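Local coordinates for protein ORF10 (Moritella marina, PDB 6RIW) that forms the ketosynthase-chain length factor didomain of a polyunsaturated fatty acid synthase, which probably elongates acyl chains by condensation on acyl carrier protein, at residues 187-191 against 671-675; 463-469 against 677-683; 687-693 against 745-751; 766-771 against 785-790. All blocks are in the same frame, centred on the assembly; numbering follows the deposited sequence.

Contact 1: residues 187-191 against 671-675; sequences GSHFA and RCVEL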
loop_
_atom_site.group_PDB
_atom_site.type_symbol
_atom_site.label_atom_id
_atom_site.label_comp_id
_atom_site.label_asym_id
_atom_site.label_seq_id
_atom_site.Cartn_x
_atom_site.Cartn_y
_atom_site.Cartn_z
ATOM N N GLY A 187 13.664 -11.232 -10.493
ATOM C CA GLY A 187 12.918 -12.027 -9.541
ATOM C C GLY A 187 11.585 -11.382 -9.175
ATOM O O GLY A 187 11.102 -10.467 -9.839
ATOM N N SER A 188 10.965 -11.912 -8.122
ATOM C CA SER A 188 9.635 -11.454 -7.713
ATOM C C SER A 188 9.698 -10.047 -7.136
ATOM O O SER A 188 10.702 -9.640 -6.547
ATOM C CB SER A 188 9.030 -12.389 -6.661
ATOM O OG SER A 188 9.021 -13.724 -7.105
ATOM N N HIS A 189 8.600 -9.306 -7.281
ATOM C CA HIS A 189 8.548 -7.963 -6.728
ATOM C C HIS A 189 7.112 -7.599 -6.394
ATOM O O HIS A 189 6.190 -7.954 -7.134
ATOM C CB HIS A 189 9.158 -6.908 -7.669
ATOM C CG HIS A 189 8.715 -7.002 -9.099
ATOM N ND1 HIS A 189 7.689 -6.243 -9.615
ATOM C CD2 HIS A 189 9.206 -7.723 -10.135
ATOM C CE1 HIS A 189 7.541 -6.514 -10.900
ATOM N NE2 HIS A 189 8.453 -7.410 -11.243
ATOM N N PHE A 190 6.937 -6.920 -5.260
ATOM C CA PHE A 190 5.665 -6.315 -4.886
ATOM C C PHE A 190 5.934 -5.287 -3.797
ATOM O O PHE A 190 7.024 -5.227 -3.228
ATOM C CB PHE A 190 4.626 -7.355 -4.435
ATOM C CG PHE A 190 5.039 -8.198 -3.232
ATOM C CD1 PHE A 190 5.765 -9.371 -3.403
ATOM C CD2 PHE A 190 4.642 -7.835 -1.944
ATOM C CE1 PHE A 190 6.130 -10.166 -2.273
ATOM C CE2 PHE A 190 4.970 -8.616 -0.829
ATOM C CZ PHE A 190 5.718 -9.782 -0.992
ATOM N N ALA A 191 4.940 -4.440 -3.562
ATOM C CA ALA A 191 4.926 -3.531 -2.425
ATOM C C ALA A 191 3.948 -4.058 -1.384
ATOM O O ALA A 191 3.020 -4.815 -1.700
ATOM C CB ALA A 191 4.530 -2.116 -2.853
ATOM N N ARG A 671 0.377 -11.983 -7.063
ATOM C CA ARG A 671 1.469 -11.918 -6.091
ATOM C C ARG A 671 1.021 -12.373 -4.698
ATOM O O ARG A 671 1.832 -12.936 -3.950
ATOM C CB ARG A 671 2.064 -10.509 -6.022
ATOM C CG ARG A 671 2.808 -10.067 -7.304
ATOM C CD ARG A 671 4.131 -10.826 -7.540
ATOM N NE ARG A 671 4.818 -10.333 -8.742
ATOM C CZ ARG A 671 5.876 -10.927 -9.302
ATOM N NH1 ARG A 671 6.435 -10.398 -10.390
ATOM N NH2 ARG A 671 6.385 -12.042 -8.770
ATOM N N CYS A 672 -0.239 -12.129 -4.321
ATOM C CA CYS A 672 -0.748 -12.650 -3.046
ATOM C C CYS A 672 -0.797 -14.168 -3.046
ATOM O O CYS A 672 -0.534 -14.810 -2.017
ATOM C CB CYS A 672 -2.155 -12.110 -2.762
ATOM S SG CYS A 672 -2.213 -10.369 -2.284
ATOM N N VAL A 673 -1.205 -14.766 -4.163
ATOM C CA VAL A 673 -1.221 -16.228 -4.240
ATOM C C VAL A 673 0.185 -16.779 -4.013
ATOM O O VAL A 673 0.392 -17.725 -3.240
ATOM C CB VAL A 673 -1.807 -16.668 -5.592
ATOM C CG1 VAL A 673 -1.678 -18.182 -5.783
ATOM C CG2 VAL A 673 -3.280 -16.206 -5.720
ATOM N N GLU A 674 1.179 -16.185 -4.690
ATOM C CA GLU A 674 2.578 -16.573 -4.510
ATOM C C GLU A 674 3.029 -16.381 -3.070
ATOM O O GLU A 674 3.695 -17.253 -2.493
ATOM C CB GLU A 674 3.464 -15.754 -5.448
ATOM C CG GLU A 674 4.979 -15.941 -5.257
ATOM C CD GLU A 674 5.795 -15.145 -6.299
ATOM O OE1 GLU A 674 5.630 -13.896 -6.419
ATOM O OE2 GLU A 674 6.587 -15.783 -7.014
ATOM N N LEU A 675 2.665 -15.256 -2.467
ATOM C CA LEU A 675 3.007 -15.018 -1.061
ATOM C C LEU A 675 2.328 -16.026 -0.133
ATOM O O LEU A 675 2.961 -16.551 0.800
ATOM C CB LEU A 675 2.619 -13.584 -0.676
ATOM C CG LEU A 675 2.853 -13.141 0.777
ATOM C CD1 LEU A 675 4.296 -13.435 1.188
ATOM C CD2 LEU A 675 2.538 -11.631 0.897
HETATM O O HOH W 1 8.722 -13.725 -9.940
#
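R671 lays its guanidinium group against the backbone of S188 and H189, with the buried amide N of H189 3.7 Å from the guanidinium plane and over its centre. That N finds no acceptor in the model. Although R671 NE comes within 3.2 Å of H189 O, the angle is too poor for a hydrogen bond. NH1 of R671 lies over one face of the H189 imidazole, offset toward the rim, and ring and guanidinium planes are inclined by 48°. NH2 packs on S188 CB (3.4 Å) and also donates, in the guanidinium plane, to the syn lone pair of E674 OE1 at 3.1 Å, a salt bridge between residues one helical turn apart. Water 1 accepts from the same NH2 and joins it to S188 OG, which also stands 3.2 Å from E674 OE2. Strand 189-193 of the ketosynthase here meets helix 668-682 of the chain length factor, at the junction where strands 189-193 and 659-663 pair antiparallel, as in dimers of the thiolase fold. The R671 chain turns at its second torsion (chi2 -70°), which carries the guanidinium out along the strand. With a leucine in place of R671, the buried E674 carboxylate would probably be left without its positive mate within the helix. Farther along the strand, F190 CZ touches L675 CD2 (4.1 Å), the side chains crossing at about a right angle. Y209 of helix 198-211 packs on S188, F190, E674 and L675, while F770 receives R671 in a cation-pi contact.

Contact 2: residues 463-469 against 677-683; sequences AKPREPL and ENLFQTS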
loop_
_atom_site.group_PDB
_atom_site.type_symbol
_atom_site.label_atom_id
_atom_site.label_comp_id
_atom_site.label_asym_id
_atom_site.label_seq_id
_atom_site.Cartn_x
_atom_site.Cartn_y
_atom_site.Cartn_z
ATOM N N ALA A 463 12.667 -24.784 4.751
ATOM C CA ALA A 463 11.263 -24.522 4.475
ATOM C C ALA A 463 10.548 -25.814 4.093
ATOM O O ALA A 463 11.149 -26.741 3.539
ATOM C CB ALA A 463 11.134 -23.497 3.344
ATOM N N LYS A 464 9.249 -25.872 4.392
ATOM C CA LYS A 464 8.443 -26.999 3.962
ATOM C C LYS A 464 8.323 -26.990 2.443
ATOM O O LYS A 464 8.330 -25.917 1.816
ATOM C CB LYS A 464 7.045 -26.941 4.579
ATOM C CG LYS A 464 7.038 -26.819 6.073
ATOM C CD LYS A 464 5.733 -27.313 6.641
ATOM C CE LYS A 464 4.709 -26.215 6.722
ATOM N NZ LYS A 464 5.259 -25.042 7.458
ATOM N N PRO A 465 8.221 -28.166 1.825
ATOM C CA PRO A 465 8.006 -28.215 0.375
ATOM C C PRO A 465 6.685 -27.553 0.021
ATOM O O PRO A 465 5.738 -27.567 0.807
ATOM C CB PRO A 465 7.975 -29.718 0.061
ATOM C CG PRO A 465 8.561 -30.400 1.269
ATOM C CD PRO A 465 8.250 -29.511 2.437
ATOM N N ARG A 466 6.641 -26.949 -1.163
ATOM C CA ARG A 466 5.416 -26.297 -1.625
ATOM C C ARG A 466 4.361 -27.349 -1.980
ATOM O O ARG A 466 4.681 -28.496 -2.296
ATOM C CB ARG A 466 5.709 -25.425 -2.852
ATOM C CG ARG A 466 6.013 -26.305 -4.079
ATOM C CD ARG A 466 5.812 -25.583 -5.379
ATOM N NE ARG A 466 4.428 -25.182 -5.640
ATOM C CZ ARG A 466 3.492 -25.949 -6.202
ATOM N NH1 ARG A 466 3.747 -27.210 -6.551
ATOM N NH2 ARG A 466 2.285 -25.445 -6.420
ATOM N N GLU A 467 3.094 -26.958 -1.901
ATOM C CA GLU A 467 1.978 -27.800 -2.305
ATOM C C GLU A 467 0.957 -26.937 -3.023
ATOM O O GLU A 467 0.891 -25.725 -2.789
ATOM C CB GLU A 467 1.268 -28.494 -1.129
ATOM C CG GLU A 467 2.072 -28.757 0.119
ATOM C CD GLU A 467 1.181 -29.233 1.265
ATOM O OE1 GLU A 467 1.584 -29.086 2.445
ATOM O OE2 GLU A 467 0.068 -29.722 0.966
ATOM N N PRO A 468 0.125 -27.533 -3.883
ATOM C CA PRO A 468 -1.020 -26.785 -4.417
ATOM C C PRO A 468 -1.854 -26.195 -3.291
ATOM O O PRO A 468 -1.895 -26.709 -2.169
ATOM C CB PRO A 468 -1.812 -27.840 -5.203
ATOM C CG PRO A 468 -0.783 -28.851 -5.601
ATOM C CD PRO A 468 0.211 -28.887 -4.461
ATOM N N LEU A 469 -2.513 -25.090 -3.602
ATOM C CA LEU A 469 -3.402 -24.430 -2.659
ATOM C C LEU A 469 -4.824 -24.854 -2.961
ATOM O O LEU A 469 -5.237 -24.831 -4.119
ATOM C CB LEU A 469 -3.281 -22.911 -2.787
ATOM C CG LEU A 469 -1.966 -22.284 -2.341
ATOM C CD1 LEU A 469 -1.911 -20.859 -2.867
ATOM C CD2 LEU A 469 -1.896 -22.297 -0.826
ATOM N N GLU A 677 1.423 -19.098 -0.743
ATOM C CA GLU A 677 2.223 -20.325 -0.845
ATOM C C GLU A 677 3.475 -20.226 0.026
ATOM O O GLU A 677 3.808 -21.140 0.793
ATOM C CB GLU A 677 2.610 -20.582 -2.305
ATOM C CG GLU A 677 3.462 -21.829 -2.491
ATOM C CD GLU A 677 4.175 -21.903 -3.836
ATOM O OE1 GLU A 677 5.266 -21.291 -3.974
ATOM O OE2 GLU A 677 3.663 -22.606 -4.744
ATOM N N ASN A 678 4.165 -19.095 -0.054
ATOM C CA ASN A 678 5.405 -18.966 0.691
ATOM C C ASN A 678 5.143 -18.948 2.191
ATOM O O ASN A 678 5.942 -19.487 2.973
ATOM C CB ASN A 678 6.139 -17.709 0.254
ATOM C CG ASN A 678 7.604 -17.917 0.190
ATOM O OD1 ASN A 678 8.132 -18.434 -0.804
ATOM N ND2 ASN A 678 8.291 -17.527 1.255
ATOM N N LEU A 679 4.024 -18.345 2.615
ATOM C CA LEU A 679 3.711 -18.311 4.043
ATOM C C LEU A 679 3.503 -19.719 4.601
ATOM O O LEU A 679 3.916 -20.025 5.728
ATOM C CB LEU A 679 2.476 -17.439 4.292
ATOM C CG LEU A 679 2.692 -15.919 4.168
ATOM C CD1 LEU A 679 1.371 -15.186 4.394
ATOM C CD2 LEU A 679 3.742 -15.396 5.150
ATOM N N PHE A 680 2.864 -20.594 3.831
ATOM C CA PHE A 680 2.681 -21.962 4.298
ATOM C C PHE A 680 4.009 -22.710 4.348
ATOM O O PHE A 680 4.197 -23.580 5.206
ATOM C CB PHE A 680 1.676 -22.690 3.412
ATOM C CG PHE A 680 0.254 -22.208 3.577
ATOM C CD1 PHE A 680 -0.334 -22.144 4.822
ATOM C CD2 PHE A 680 -0.493 -21.841 2.463
ATOM C CE1 PHE A 680 -1.657 -21.717 4.973
ATOM C CE2 PHE A 680 -1.810 -21.405 2.594
ATOM C CZ PHE A 680 -2.395 -21.343 3.855
ATOM N N GLN A 681 4.953 -22.372 3.464
ATOM C CA GLN A 681 6.249 -23.044 3.493
ATOM C C GLN A 681 7.099 -22.622 4.683
ATOM O O GLN A 681 7.953 -23.396 5.133
ATOM C CB GLN A 681 7.029 -22.755 2.212
ATOM C CG GLN A 681 6.470 -23.415 0.966
ATOM C CD GLN A 681 7.327 -23.116 -0.235
ATOM O OE1 GLN A 681 7.118 -22.120 -0.911
ATOM N NE2 GLN A 681 8.327 -23.950 -0.480
ATOM N N THR A 682 6.939 -21.390 5.170
ATOM C CA THR A 682 7.908 -20.824 6.102
ATOM C C THR A 682 7.349 -20.556 7.490
ATOM O O THR A 682 8.100 -20.098 8.359
ATOM C CB THR A 682 8.503 -19.518 5.549
ATOM O OG1 THR A 682 7.465 -18.543 5.371
ATOM C CG2 THR A 682 9.180 -19.755 4.218
ATOM N N SER A 683 6.072 -20.822 7.738
ATOM C CA SER A 683 5.480 -20.482 9.025
ATOM C C SER A 683 4.439 -21.534 9.353
ATOM O O SER A 683 4.219 -22.473 8.580
ATOM C CB SER A 683 4.860 -19.076 9.021
ATOM O OG SER A 683 3.633 -19.065 8.312
HETATM O O HOH W 2 2.193 -22.199 -6.958
HETATM O O HOH W 3 1.105 -23.382 -4.262
HETATM O O HOH W 4 2.874 -24.319 -0.046
#
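R466 and E677 meet obliquely in a salt bridge, their guanidinium and carboxylate planes 67° apart. R466 NE points almost straight at E677 OE2 (2.8 Å, N-H...O 175°), and the oxygen is met from above the carboxylate plane. Waters 2 and 3 both donate to the same OE2 and accept from R466 NH2, so three donors grip one oxygen. The other carboxylate oxygen, OE1, is held by K214 in a second salt bridge, and the two cations probably stabilise the charge of E677. Q681, one helical turn on, extends in much the same direction as E677: its NE2 gives K464 O a bond of 3.0 Å, nearly collinear with that carbonyl and in the amide plane, while K464 N returns one to Q681 O (2.9 Å). Replacing Q681 by an alanine would probably leave K464 O without this donor and open a gap beside R466 CB. The K464 chain, bent at chi3 (-89°) and again at chi4, curls its NZ onto F680 O (2.9 Å) and S683 O (3.0 Å), setting a positive charge at the C-terminal end of the helix. L469 CD2 abuts the F680 ring at its edge, 3.5 Å from CE2. The loop thus runs along the last turns of helix 668-682 and passes into strand 469-478 at L469; T212 and K214, just beyond helix 198-211, pack on Q681, and P752 of strand 741-752 touches F680.

Contact 3: residues 687-693 against 745-751; sequences AVIIAAV and AAAIVVK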
loop_
_atom_site.group_PDB
_atom_site.type_symbol
_atom_site.label_atom_id
_atom_site.label_comp_id
_atom_site.label_asym_id
_atom_site.label_seq_id
_atom_site.Cartn_x
_atom_site.Cartn_y
_atom_site.Cartn_z
ATOM N N ALA A 687 -4.279 -20.861 7.675
ATOM C CA ALA A 687 -5.039 -20.500 6.477
ATOM C C ALA A 687 -4.658 -19.081 6.106
ATOM O O ALA A 687 -4.111 -18.337 6.927
ATOM C CB ALA A 687 -6.558 -20.585 6.678
ATOM N N VAL A 688 -4.967 -18.705 4.865
ATOM C CA VAL A 688 -4.726 -17.345 4.391
ATOM C C VAL A 688 -5.985 -16.856 3.697
ATOM O O VAL A 688 -6.527 -17.549 2.825
ATOM C CB VAL A 688 -3.521 -17.266 3.432
ATOM C CG1 VAL A 688 -3.382 -15.850 2.850
ATOM C CG2 VAL A 688 -2.229 -17.705 4.128
ATOM N N ILE A 689 -6.485 -15.704 4.130
ATOM C CA ILE A 689 -7.559 -15.018 3.422
ATOM C C ILE A 689 -6.884 -14.110 2.415
ATOM O O ILE A 689 -6.035 -13.293 2.791
ATOM C CB ILE A 689 -8.429 -14.195 4.383
ATOM C CG1 ILE A 689 -9.056 -15.092 5.450
ATOM C CG2 ILE A 689 -9.489 -13.436 3.606
ATOM C CD1 ILE A 689 -9.995 -14.359 6.392
ATOM N N ILE A 690 -7.237 -14.245 1.138
ATOM C CA ILE A 690 -6.779 -13.285 0.132
ATOM C C ILE A 690 -7.997 -12.493 -0.312
ATOM O O ILE A 690 -8.901 -13.047 -0.939
ATOM C CB ILE A 690 -6.102 -13.949 -1.068
ATOM C CG1 ILE A 690 -4.935 -14.827 -0.589
ATOM C CG2 ILE A 690 -5.616 -12.831 -2.037
ATOM C CD1 ILE A 690 -4.225 -15.571 -1.721
ATOM N N ALA A 691 -8.042 -11.214 0.039
ATOM C CA ALA A 691 -9.135 -10.354 -0.388
ATOM C C ALA A 691 -8.602 -9.354 -1.404
ATOM O O ALA A 691 -7.389 -9.121 -1.527
ATOM C CB ALA A 691 -9.782 -9.632 0.805
ATOM N N ALA A 692 -9.510 -8.786 -2.173
ATOM C CA ALA A 692 -9.086 -7.855 -3.206
ATOM C C ALA A 692 -10.181 -6.824 -3.353
ATOM O O ALA A 692 -11.356 -7.176 -3.302
ATOM C CB ALA A 692 -8.857 -8.556 -4.547
ATOM N N VAL A 693 -9.809 -5.567 -3.575
ATOM C CA VAL A 693 -10.822 -4.535 -3.765
ATOM C C VAL A 693 -10.252 -3.461 -4.675
ATOM O O VAL A 693 -9.092 -3.052 -4.534
ATOM C CB VAL A 693 -11.303 -3.940 -2.424
ATOM C CG1 VAL A 693 -10.136 -3.403 -1.596
ATOM C CG2 VAL A 693 -12.347 -2.845 -2.654
ATOM N N ALA A 745 -15.152 -6.068 -5.291
ATOM C CA ALA A 745 -14.304 -6.653 -4.263
ATOM C C ALA A 745 -14.619 -8.139 -4.208
ATOM O O ALA A 745 -15.731 -8.553 -4.536
ATOM C CB ALA A 745 -14.535 -5.992 -2.888
ATOM N N ALA A 746 -13.630 -8.938 -3.815
ATOM C CA ALA A 746 -13.884 -10.368 -3.685
ATOM C C ALA A 746 -12.811 -10.960 -2.787
ATOM O O ALA A 746 -11.776 -10.327 -2.528
ATOM C CB ALA A 746 -13.915 -11.057 -5.069
ATOM N N ALA A 747 -13.064 -12.180 -2.299
ATOM C CA ALA A 747 -12.123 -12.792 -1.376
ATOM C C ALA A 747 -12.185 -14.301 -1.509
ATOM O O ALA A 747 -13.214 -14.864 -1.917
ATOM C CB ALA A 747 -12.392 -12.382 0.092
ATOM N N ILE A 748 -11.050 -14.948 -1.209
ATOM C CA ILE A 748 -10.957 -16.402 -1.168
ATOM C C ILE A 748 -10.191 -16.791 0.087
ATOM O O ILE A 748 -9.424 -16.008 0.649
ATOM C CB ILE A 748 -10.262 -17.007 -2.417
ATOM C CG1 ILE A 748 -8.817 -16.531 -2.550
ATOM C CG2 ILE A 748 -11.086 -16.756 -3.676
ATOM C CD1 ILE A 748 -8.057 -17.234 -3.725
ATOM N N VAL A 749 -10.430 -18.017 0.536
ATOM C CA VAL A 749 -9.682 -18.628 1.624
ATOM C C VAL A 749 -8.921 -19.790 1.022
ATOM O O VAL A 749 -9.511 -20.604 0.304
ATOM C CB VAL A 749 -10.604 -19.119 2.754
ATOM C CG1 VAL A 749 -9.782 -19.868 3.803
ATOM C CG2 VAL A 749 -11.408 -17.969 3.374
ATOM N N VAL A 750 -7.619 -19.862 1.293
ATOM C CA VAL A 750 -6.789 -20.940 0.786
ATOM C C VAL A 750 -6.106 -21.649 1.955
ATOM O O VAL A 750 -5.752 -21.043 2.972
ATOM C CB VAL A 750 -5.748 -20.459 -0.257
ATOM C CG1 VAL A 750 -6.443 -19.955 -1.531
ATOM C CG2 VAL A 750 -4.794 -19.377 0.332
ATOM N N LYS A 751 -5.922 -22.953 1.794
ATOM C CA LYS A 751 -5.134 -23.789 2.689
ATOM C C LYS A 751 -4.305 -24.726 1.830
ATOM O O LYS A 751 -4.664 -24.986 0.674
ATOM C CB LYS A 751 -6.032 -24.620 3.619
ATOM C CG LYS A 751 -6.583 -23.886 4.849
ATOM C CD LYS A 751 -7.315 -24.927 5.725
ATOM C CE LYS A 751 -7.765 -24.404 7.066
ATOM N NZ LYS A 751 -8.470 -25.508 7.803
#
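A687 rests its CB on K751 CG (3.8 Å), beside the aliphatic part of that lysine. V688 forms the first hydrogen-bonded pair, its N and O both joined to V750, and V750 CG2 comes within 3.5 Å of V688 O. This branch sits between its own backbone N and carbonyl carbon, V750 chi1 being -66° to the other methyl, and so it leans across onto the neighbouring strand. I689 opposes V749 in a non-hydrogen-bonded pair on the reverse face, where CG1 touches V749 CG2 at 4.3 Å; L570 and F655 lie against the same isoleucine. I690 makes two backbone bonds of 2.9 Å with I748, I690 N to I748 O and I748 N to I690 O, and its CB meets I748 CG1. The CA atoms of A691 and A747 are 4.0 Å apart, a closeness probably helped by the small side chains on both strands. A692 pairs with A746, the A692 N to A746 O bond being more bent (140°) than the others. V693 ends the run with CG2 3.8 Å from A745 CB. V688, I690 and A692 face helix 668-682, and I690, A746 and I748 touch M843 of helix 841-854; with strand 576-581 parallel on the other edge of 687-694, this is the mixed sheet packed on buried helices that characterises the thiolase fold, here in the chain length factor.

Contact 4: residues 766-771 against 785-790; sequences DAVSFA and KALTLA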
loop_
_atom_site.group_PDB
_atom_site.type_symbol
_atom_site.label_atom_id
_atom_site.label_comp_id
_atom_site.label_asym_id
_atom_site.label_seq_id
_atom_site.Cartn_x
_atom_site.Cartn_y
_atom_site.Cartn_z
ATOM N N ASP A 766 -2.874 -25.081 -8.730
ATOM C CA ASP A 766 -1.747 -26.000 -8.852
ATOM C C ASP A 766 -0.429 -25.270 -9.072
ATOM O O ASP A 766 0.632 -25.803 -8.736
ATOM C CB ASP A 766 -1.987 -26.983 -9.996
ATOM C CG ASP A 766 -2.952 -28.097 -9.616
ATOM O OD1 ASP A 766 -3.073 -28.409 -8.410
ATOM O OD2 ASP A 766 -3.600 -28.658 -10.527
ATOM N N ALA A 767 -0.463 -24.062 -9.635
ATOM C CA ALA A 767 0.777 -23.358 -9.889
ATOM C C ALA A 767 0.479 -21.892 -10.138
ATOM O O ALA A 767 -0.549 -21.555 -10.727
ATOM C CB ALA A 767 1.511 -23.938 -11.108
ATOM N N VAL A 768 1.387 -21.035 -9.695
ATOM C CA VAL A 768 1.439 -19.645 -10.149
ATOM C C VAL A 768 2.896 -19.345 -10.468
ATOM O O VAL A 768 3.786 -19.652 -9.668
ATOM C CB VAL A 768 0.866 -18.656 -9.112
ATOM C CG1 VAL A 768 1.658 -18.687 -7.804
ATOM C CG2 VAL A 768 0.815 -17.220 -9.703
ATOM N N SER A 769 3.149 -18.813 -11.657
ATOM C CA SER A 769 4.502 -18.514 -12.096
ATOM C C SER A 769 4.515 -17.138 -12.737
ATOM O O SER A 769 3.494 -16.675 -13.236
ATOM C CB SER A 769 5.012 -19.541 -13.109
ATOM O OG SER A 769 5.106 -20.811 -12.490
ATOM N N PHE A 770 5.696 -16.507 -12.746
ATOM C CA PHE A 770 5.880 -15.170 -13.295
ATOM C C PHE A 770 7.073 -15.144 -14.233
ATOM O O PHE A 770 8.008 -15.933 -14.078
ATOM C CB PHE A 770 6.125 -14.143 -12.179
ATOM C CG PHE A 770 4.970 -14.002 -11.239
ATOM C CD1 PHE A 770 4.808 -14.897 -10.188
ATOM C CD2 PHE A 770 4.042 -12.996 -11.415
ATOM C CE1 PHE A 770 3.731 -14.776 -9.322
ATOM C CE2 PHE A 770 2.959 -12.869 -10.528
ATOM C CZ PHE A 770 2.820 -13.775 -9.492
ATOM N N ALA A 771 7.065 -14.192 -15.170
ATOM C CA ALA A 771 8.213 -13.912 -16.019
ATOM C C ALA A 771 8.287 -12.404 -16.196
ATOM O O ALA A 771 7.242 -11.748 -16.290
ATOM C CB ALA A 771 8.113 -14.604 -17.389
ATOM N N LYS A 785 6.754 -22.228 -17.208
ATOM C CA LYS A 785 7.082 -22.440 -15.801
ATOM C C LYS A 785 5.879 -22.978 -15.047
ATOM O O LYS A 785 6.006 -23.882 -14.216
ATOM C CB LYS A 785 7.545 -21.140 -15.136
ATOM C CG LYS A 785 8.835 -20.528 -15.637
ATOM C CD LYS A 785 9.164 -19.324 -14.754
ATOM C CE LYS A 785 10.203 -18.429 -15.383
ATOM N NZ LYS A 785 10.470 -17.229 -14.516
ATOM N N ALA A 786 4.697 -22.412 -15.308
ATOM C CA ALA A 786 3.527 -22.791 -14.536
ATOM C C ALA A 786 3.072 -24.198 -14.890
ATOM O O ALA A 786 2.644 -24.959 -14.011
ATOM C CB ALA A 786 2.406 -21.765 -14.757
ATOM N N LEU A 787 3.178 -24.575 -16.170
ATOM C CA LEU A 787 2.788 -25.930 -16.555
ATOM C C LEU A 787 3.743 -26.954 -15.949
ATOM O O LEU A 787 3.306 -28.004 -15.457
ATOM C CB LEU A 787 2.739 -26.057 -18.081
ATOM C CG LEU A 787 1.645 -25.225 -18.769
ATOM C CD1 LEU A 787 1.968 -24.965 -20.242
ATOM C CD2 LEU A 787 0.279 -25.878 -18.619
ATOM N N THR A 788 5.041 -26.639 -15.942
ATOM C CA THR A 788 6.034 -27.509 -15.304
ATOM C C THR A 788 5.762 -27.658 -13.809
ATOM O O THR A 788 5.823 -28.771 -13.251
ATOM C CB THR A 788 7.434 -26.940 -15.520
ATOM O OG1 THR A 788 7.715 -26.867 -16.924
ATOM C CG2 THR A 788 8.503 -27.796 -14.808
ATOM N N LEU A 789 5.472 -26.542 -13.139
ATOM C CA LEU A 789 5.164 -26.589 -11.715
ATOM C C LEU A 789 3.899 -27.398 -11.453
ATOM O O LEU A 789 3.841 -28.176 -10.495
ATOM C CB LEU A 789 5.040 -25.164 -11.161
ATOM C CG LEU A 789 4.856 -25.015 -9.644
ATOM C CD1 LEU A 789 6.043 -25.608 -8.869
ATOM C CD2 LEU A 789 4.633 -23.541 -9.277
ATOM N N ALA A 790 2.876 -27.233 -12.296
ATOM C CA ALA A 790 1.643 -27.983 -12.129
ATOM C C ALA A 790 1.799 -29.453 -12.494
ATOM O O ALA A 790 0.947 -30.261 -12.115
ATOM C CB ALA A 790 0.518 -27.368 -12.977
HETATM O O HOH W 5 1.891 -28.412 -8.334
#
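K785 NZ donates to F770 O at 2.8 Å, approaching in the carbonyl plane from the end of a lysine chain, extended beyond CG, that runs beside the strand. The contact packs helix 776-790 back against strand 763-772, the strand just before it in the chain, within the C-terminal half of the chain length factor's thiolase-like fold; the two segments run nearly antiparallel (153°). Small residues bring them close. A767 CB presses on A786 O (3.3 Å), with L789 CD2 at 3.6 Å and the methyl of A790 on the same alanine. L789 gets there because its CG stands opposite the backbone N (chi1 -174°), which swings the branch over A767. S769 drops its OG onto the helix backbone, 3.3 Å from A786 CA; A786 N is equally near but badly angled for a hydrogen bond. At the start of the segment D766 and A767 both face I881 of strand 876-884 in a classic beta bulge. D766 OD2 is hydrogen-bonded to S883 OG, and D766 CB meets A790 CB at 3.9 Å. At the C-terminal end of the helix, water 5 donates to both D766 O and L789 O, 2.9 Å from each.

Helix 668-682 ties the set together: its middle serves contact 1 and its C-terminal turns contact 2, with centres 14 Å apart. The strand that follows it opens contact 3, packing beneath the helix through C672 CB on I690 CG2 (3.6 Å) and F680 CZ on V688 CG2 (3.7 Å). Contact 4 meets contact 1 where V673 CG1 packs on V768 CG1 (3.9 Å), and meets contact 2 through a weak hydrogen bond from R466 NH2 to D766 O. Contacts 3 and 4 do not touch, their nearest atoms being about 9 Å apart. Of the four, contact 2 approaches the magnesium site: the T682 side chain is about 11 Å from the ion and about 4 Å from that of M1.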